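Long-range contact in chitin-binding type-4 domain-containing protein (Photorhabdus laumondii subsp. laumondii, PDB 6T5Z), which is a copper-dependent lytic polysaccharide monooxygenase of family AA10 that probably cleaves chitin oxidatively: residues L110-E123 / N136-I150. Residues are numbered along the deposited sequence; the frame is centred on the assembly and turned at random. Where two conformers were deposited one is given.
Sequences LTREQFNSTPFCFE and NKCTLPEGYQGYHVI
C121 and C138 supply the covalent element of this contact, an illustration of how two nearly antiparallel strands without direct backbone bonds to each other can still be tied together. Their SG atoms are 2.0 Å apart and the S-S torsion is -72°. SG of C121 lies anti to the backbone N, on the line toward C138, and the bridge brings C121 CB to a tight 3.4 Å from C138 CB.

The F120 ring, from the residue with the largest share of the interface, packs on L140, P141 and I150, with T139 O placed obliquely 3.3 Å from F120 CD1. It lies alongside L140, with F120 CZ 4.1 Å from L140 CD2, while P141 crosses its base at about a right angle, CG against F120 CB. I150 CG2 meets the ring edge near its plane. Further along, V149 CG1 serves two partners: L110 CD1 comes tip to tip at 4.2 Å, and F115 slants across it.

Two direct hydrogen bonds, each with waters beside it, add polar links. N136 ND2 donates to E123 OE1 (2.9 Å), arriving from above the carboxylate plane, with amide and carboxylate turned 81° apart; two waters join the same oxygen to the backbone of K137. N116 ND2 donates to Y144 OH over 2.9 Å with a bent angle of 140°, and a water bridges that hydroxyl to N116 OD1. Another water bridges the backbones, donating to F120 O and accepting from T139 N.

Y97 OH holds N136 OD1, and T100 O pairs with Y144 OH. F120 and C121 form a classic beta bulge against Y97, on strand 92-99, which pairs with both 121-126 and 148-156. The disulfide and the E123-N136 bond tie strand 121-126 of this mixed sheet to strand 133-139 of the three-stranded sheet, whose F82 packs against F120, C138 and I150.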
loop_
_atom_site.group_PDB
_atom_site.type_symbol
_atom_site.label_atom_id
_atom_site.label_comp_id
_atom_site.label_asym_id
_atom_site.label_seq_id
_atom_site.Cartn_x
_atom_site.Cartn_y
_atom_site.Cartn_z
ATOM N N LEU A 110 2.678 -0.498 12.369
ATOM C CA LEU A 110 3.433 0.059 11.258
ATOM C C LEU A 110 3.772 1.515 11.548
ATOM O O LEU A 110 2.896 2.316 11.877
ATOM C CB LEU A 110 2.640 -0.039 9.964
ATOM C CG LEU A 110 2.317 -1.439 9.442
ATOM C CD1 LEU A 110 1.375 -1.346 8.234
ATOM C CD2 LEU A 110 3.610 -2.157 9.064
ATOM N N THR A 111 5.048 1.849 11.418
ATOM C CA THR A 111 5.572 3.172 11.710
ATOM C C THR A 111 6.657 3.474 10.688
ATOM O O THR A 111 7.046 2.612 9.899
ATOM C CB THR A 111 6.200 3.261 13.103
ATOM O OG1 THR A 111 7.325 2.380 13.138
ATOM C CG2 THR A 111 5.223 2.852 14.198
ATOM N N ARG A 112 7.189 4.695 10.738
ATOM C CA ARG A 112 8.296 5.025 9.851
ATOM C C ARG A 112 9.529 4.206 10.192
ATOM O O ARG A 112 10.274 3.801 9.294
ATOM C CB ARG A 112 8.585 6.526 9.914
ATOM C CG ARG A 112 7.490 7.315 9.234
ATOM C CD ARG A 112 7.318 8.725 9.783
ATOM N NE ARG A 112 6.357 9.450 8.953
ATOM C CZ ARG A 112 5.038 9.269 8.999
ATOM N NH1 ARG A 112 4.518 8.388 9.844
ATOM N NH2 ARG A 112 4.238 9.963 8.189
ATOM N N GLU A 113 9.730 3.906 11.477
ATOM C CA GLU A 113 10.858 3.076 11.873
ATOM C C GLU A 113 10.715 1.655 11.337
ATOM O O GLU A 113 11.725 0.986 11.090
ATOM C CB GLU A 113 10.987 3.090 13.398
ATOM C CG GLU A 113 12.264 2.488 13.938
ATOM C CD GLU A 113 12.158 1.000 14.194
ATOM O OE1 GLU A 113 11.021 0.483 14.315
ATOM O OE2 GLU A 113 13.219 0.344 14.278
ATOM N N GLN A 114 9.475 1.188 11.120
ATOM C CA GLN A 114 9.261 -0.156 10.595
ATOM C C GLN A 114 9.515 -0.254 9.097
ATOM O O GLN A 114 9.712 -1.367 8.590
ATOM C CB GLN A 114 7.834 -0.613 10.908
ATOM C CG GLN A 114 7.583 -0.853 12.403
ATOM C CD GLN A 114 7.630 -2.326 12.775
ATOM O OE1 GLN A 114 8.686 -2.964 12.724
ATOM N NE2 GLN A 114 6.474 -2.874 13.167
ATOM N N PHE A 115 9.514 0.876 8.387
ATOM C CA PHE A 115 9.667 0.929 6.939
ATOM C C PHE A 115 11.052 1.433 6.567
ATOM O O PHE A 115 11.651 2.227 7.292
ATOM C CB PHE A 115 8.621 1.869 6.316
ATOM C CG PHE A 115 7.288 1.232 6.074
ATOM C CD1 PHE A 115 7.107 0.383 5.000
ATOM C CD2 PHE A 115 6.205 1.509 6.901
ATOM C CE1 PHE A 115 5.866 -0.211 4.761
ATOM C CE2 PHE A 115 4.965 0.927 6.665
ATOM C CZ PHE A 115 4.799 0.070 5.586
ATOM N N ASN A 116 11.566 0.956 5.437
ATOM C CA ASN A 116 12.704 1.628 4.828
ATOM C C ASN A 116 12.341 3.090 4.578
ATOM O O ASN A 116 11.184 3.424 4.307
ATOM C CB ASN A 116 13.110 0.933 3.526
ATOM C CG ASN A 116 13.804 -0.401 3.768
ATOM O OD1 ASN A 116 14.553 -0.559 4.733
ATOM N ND2 ASN A 116 13.553 -1.369 2.891
ATOM N N SER A 117 13.335 3.974 4.711
ATOM C CA SER A 117 13.047 5.402 4.652
ATOM C C SER A 117 12.809 5.896 3.232
ATOM O O SER A 117 12.147 6.918 3.049
ATOM C CB SER A 117 14.175 6.202 5.299
ATOM O OG SER A 117 15.346 6.148 4.503
ATOM N N THR A 118 13.318 5.207 2.231
ATOM C CA THR A 118 13.127 5.639 0.861
ATOM C C THR A 118 12.437 4.531 0.083
ATOM O O THR A 118 12.491 3.360 0.481
ATOM C CB THR A 118 14.464 5.989 0.194
ATOM O OG1 THR A 118 15.317 4.843 0.234
ATOM C CG2 THR A 118 15.126 7.167 0.896
ATOM N N PRO A 119 11.748 4.868 -1.005
ATOM C CA PRO A 119 11.044 3.844 -1.777
ATOM C C PRO A 119 12.012 2.941 -2.519
ATOM O O PRO A 119 13.094 3.368 -2.929
ATOM C CB PRO A 119 10.210 4.668 -2.766
ATOM C CG PRO A 119 11.006 5.913 -2.957
ATOM C CD PRO A 119 11.534 6.216 -1.571
ATOM N N PHE A 120 11.599 1.684 -2.727
ATOM C CA PHE A 120 12.381 0.816 -3.600
ATOM C C PHE A 120 11.940 0.903 -5.053
ATOM O O PHE A 120 12.580 0.294 -5.915
ATOM C CB PHE A 120 12.311 -0.648 -3.140
ATOM C CG PHE A 120 10.947 -1.278 -3.283
ATOM C CD1 PHE A 120 10.568 -1.922 -4.458
ATOM C CD2 PHE A 120 10.053 -1.236 -2.230
ATOM C CE1 PHE A 120 9.315 -2.519 -4.572
ATOM C CE2 PHE A 120 8.798 -1.834 -2.325
ATOM C CZ PHE A 120 8.424 -2.459 -3.504
ATOM N N CYS A 121 10.867 1.632 -5.344
ATOM C CA CYS A 121 10.379 1.737 -6.709
ATOM C C CYS A 121 9.648 3.066 -6.843
ATOM O O CYS A 121 8.884 3.447 -5.955
ATOM C CB CYS A 121 9.465 0.548 -7.055
ATOM S SG CYS A 121 8.851 0.538 -8.755
ATOM N N PHE A 122 9.900 3.777 -7.944
ATOM C CA PHE A 122 9.360 5.123 -8.119
ATOM C C PHE A 122 9.145 5.374 -9.601
ATOM O O PHE A 122 10.092 5.272 -10.387
ATOM C CB PHE A 122 10.318 6.175 -7.538
ATOM C CG PHE A 122 9.790 7.582 -7.592
ATOM C CD1 PHE A 122 9.996 8.375 -8.714
ATOM C CD2 PHE A 122 9.137 8.138 -6.496
ATOM C CE1 PHE A 122 9.503 9.682 -8.762
ATOM C CE2 PHE A 122 8.658 9.439 -6.543
ATOM C CZ PHE A 122 8.849 10.213 -7.671
ATOM N N GLU A 123 7.919 5.729 -9.975
ATOM C CA GLU A 123 7.592 6.062 -11.355
ATOM C C GLU A 123 6.997 7.462 -11.403
ATOM O O GLU A 123 5.931 7.712 -10.828
ATOM C CB GLU A 123 6.638 5.032 -11.961
ATOM C CG GLU A 123 6.350 5.293 -13.432
ATOM C CD GLU A 123 5.601 4.154 -14.111
ATOM O OE1 GLU A 123 5.607 3.010 -13.583
ATOM O OE2 GLU A 123 5.009 4.412 -15.183
ATOM N N ASN A 136 2.708 -0.539 -12.539
ATOM C CA ASN A 136 4.069 -0.089 -12.248
ATOM C C ASN A 136 4.980 -1.303 -12.131
ATOM O O ASN A 136 4.731 -2.189 -11.306
ATOM C CB ASN A 136 4.128 0.717 -10.950
ATOM C CG ASN A 136 3.151 1.880 -10.928
ATOM O OD1 ASN A 136 2.340 1.999 -10.004
ATOM N ND2 ASN A 136 3.234 2.746 -11.931
ATOM N N LYS A 137 6.043 -1.331 -12.932
ATOM C CA LYS A 137 7.010 -2.418 -12.895
ATOM C C LYS A 137 8.143 -2.063 -11.937
ATOM O O LYS A 137 8.739 -0.978 -12.033
ATOM C CB LYS A 137 7.562 -2.699 -14.294
ATOM C CG LYS A 137 6.530 -3.189 -15.304
ATOM C CD LYS A 137 7.196 -3.346 -16.666
ATOM C CE LYS A 137 6.203 -3.600 -17.788
ATOM N NZ LYS A 137 5.800 -5.029 -17.844
ATOM N N CYS A 138 8.458 -2.989 -11.029
ATOM C CA CYS A 138 9.391 -2.729 -9.942
ATOM C C CYS A 138 10.295 -3.938 -9.727
ATOM O O CYS A 138 10.100 -5.011 -10.307
ATOM C CB CYS A 138 8.652 -2.392 -8.636
ATOM S SG CYS A 138 7.522 -1.009 -8.740
ATOM N N THR A 139 11.290 -3.754 -8.863
ATOM C CA THR A 139 12.167 -4.831 -8.432
ATOM C C THR A 139 12.332 -4.723 -6.926
ATOM O O THR A 139 12.627 -3.640 -6.417
ATOM C CB THR A 139 13.536 -4.768 -9.118
ATOM O OG1 THR A 139 13.359 -4.758 -10.538
ATOM C CG2 THR A 139 14.370 -6.000 -8.742
ATOM N N LEU A 140 12.126 -5.834 -6.222
ATOM C CA LEU A 140 12.289 -5.852 -4.774
ATOM C C LEU A 140 13.765 -5.719 -4.396
ATOM O O LEU A 140 14.646 -6.093 -5.174
ATOM C CB LEU A 140 11.724 -7.146 -4.191
ATOM C CG LEU A 140 10.202 -7.253 -4.230
ATOM C CD1 LEU A 140 9.755 -8.695 -3.984
ATOM C CD2 LEU A 140 9.632 -6.341 -3.155
ATOM N N PRO A 141 14.060 -5.177 -3.211
ATOM C CA PRO A 141 15.456 -5.105 -2.771
ATOM C C PRO A 141 16.004 -6.499 -2.540
ATOM O O PRO A 141 15.257 -7.460 -2.345
ATOM C CB PRO A 141 15.385 -4.314 -1.459
ATOM C CG PRO A 141 14.048 -3.672 -1.446
ATOM C CD PRO A 141 13.148 -4.580 -2.221
ATOM N N GLU A 142 17.328 -6.603 -2.560
ATOM C CA GLU A 142 17.948 -7.908 -2.393
ATOM C C GLU A 142 17.820 -8.392 -0.955
ATOM O O GLU A 142 17.733 -7.601 -0.009
ATOM C CB GLU A 142 19.419 -7.867 -2.806
ATOM C CG GLU A 142 19.633 -7.524 -4.272
ATOM N N GLY A 143 17.808 -9.714 -0.799
ATOM C CA GLY A 143 17.832 -10.304 0.521
ATOM C C GLY A 143 16.502 -10.367 1.225
ATOM O O GLY A 143 16.463 -10.613 2.433
ATOM N N TYR A 144 15.405 -10.155 0.517
ATOM C CA TYR A 144 14.108 -10.159 1.173
ATOM C C TYR A 144 13.465 -11.535 1.128
ATOM O O TYR A 144 13.517 -12.243 0.114
ATOM C CB TYR A 144 13.168 -9.127 0.559
ATOM C CG TYR A 144 13.232 -7.822 1.310
ATOM C CD1 TYR A 144 12.216 -7.451 2.187
ATOM C CD2 TYR A 144 14.345 -6.994 1.195
ATOM C CE1 TYR A 144 12.277 -6.258 2.895
ATOM C CE2 TYR A 144 14.419 -5.803 1.900
ATOM C CZ TYR A 144 13.388 -5.439 2.746
ATOM O OH TYR A 144 13.460 -4.258 3.437
ATOM N N GLN A 145 12.875 -11.906 2.252
ATOM C CA GLN A 145 12.081 -13.116 2.345
ATOM C C GLN A 145 11.179 -12.966 3.557
ATOM O O GLN A 145 11.408 -12.116 4.422
ATOM C CB GLN A 145 12.959 -14.363 2.453
ATOM C CG GLN A 145 13.964 -14.305 3.587
ATOM C CD GLN A 145 15.039 -15.364 3.462
ATOM O OE1 GLN A 145 15.831 -15.355 2.513
ATOM N NE2 GLN A 145 15.072 -16.290 4.415
ATOM N N GLY A 146 10.147 -13.785 3.595
ATOM C CA GLY A 146 9.272 -13.840 4.749
ATOM C C GLY A 146 8.137 -12.845 4.632
ATOM O O GLY A 146 7.836 -12.317 3.554
ATOM N N TYR A 147 7.501 -12.583 5.772
ATOM C CA TYR A 147 6.355 -11.686 5.820
ATOM C C TYR A 147 6.835 -10.239 5.807
ATOM O O TYR A 147 7.592 -9.825 6.688
ATOM C CB TYR A 147 5.506 -11.965 7.062
ATOM C CG TYR A 147 4.334 -11.007 7.288
ATOM C CD1 TYR A 147 3.661 -10.400 6.229
ATOM C CD2 TYR A 147 3.910 -10.713 8.584
ATOM C CE1 TYR A 147 2.592 -9.519 6.465
ATOM C CE2 TYR A 147 2.859 -9.851 8.826
ATOM C CZ TYR A 147 2.204 -9.260 7.764
ATOM O OH TYR A 147 1.153 -8.414 8.038
ATOM N N HIS A 148 6.374 -9.478 4.815
ATOM C CA HIS A 148 6.690 -8.063 4.676
ATOM C C HIS A 148 5.459 -7.316 4.197
ATOM O O HIS A 148 4.598 -7.885 3.521
ATOM C CB HIS A 148 7.841 -7.847 3.690
ATOM C CG HIS A 148 9.160 -8.247 4.248
ATOM N ND1 HIS A 148 9.828 -7.472 5.167
ATOM C CD2 HIS A 148 9.913 -9.358 4.063
ATOM C CE1 HIS A 148 10.953 -8.076 5.508
ATOM N NE2 HIS A 148 11.028 -9.222 4.852
ATOM N N VAL A 149 5.397 -6.030 4.537
ATOM C CA VAL A 149 4.313 -5.153 4.113
ATOM C C VAL A 149 4.886 -4.151 3.130
ATOM O O VAL A 149 5.931 -3.544 3.391
ATOM C CB VAL A 149 3.651 -4.442 5.303
ATOM C CG1 VAL A 149 2.647 -3.403 4.809
ATOM C CG2 VAL A 149 2.983 -5.465 6.216
ATOM N N ILE A 150 4.209 -3.990 2.000
ATOM C CA ILE A 150 4.584 -3.025 0.979
ATOM C C ILE A 150 3.576 -1.888 1.051
ATOM O O ILE A 150 2.368 -2.134 1.139
ATOM C CB ILE A 150 4.610 -3.681 -0.416
ATOM C CG1 ILE A 150 5.765 -4.685 -0.487
ATOM C CG2 ILE A 150 4.675 -2.609 -1.525
ATOM C CD1 ILE A 150 5.804 -5.594 -1.702
HETATM O O HOH W 1 15.888 -3.107 5.219
HETATM O O HOH W 2 12.238 -1.108 -8.380
HETATM O O HOH W 3 7.526 1.580 -12.050
HETATM O O HOH W 4 6.472 0.469 -15.043
#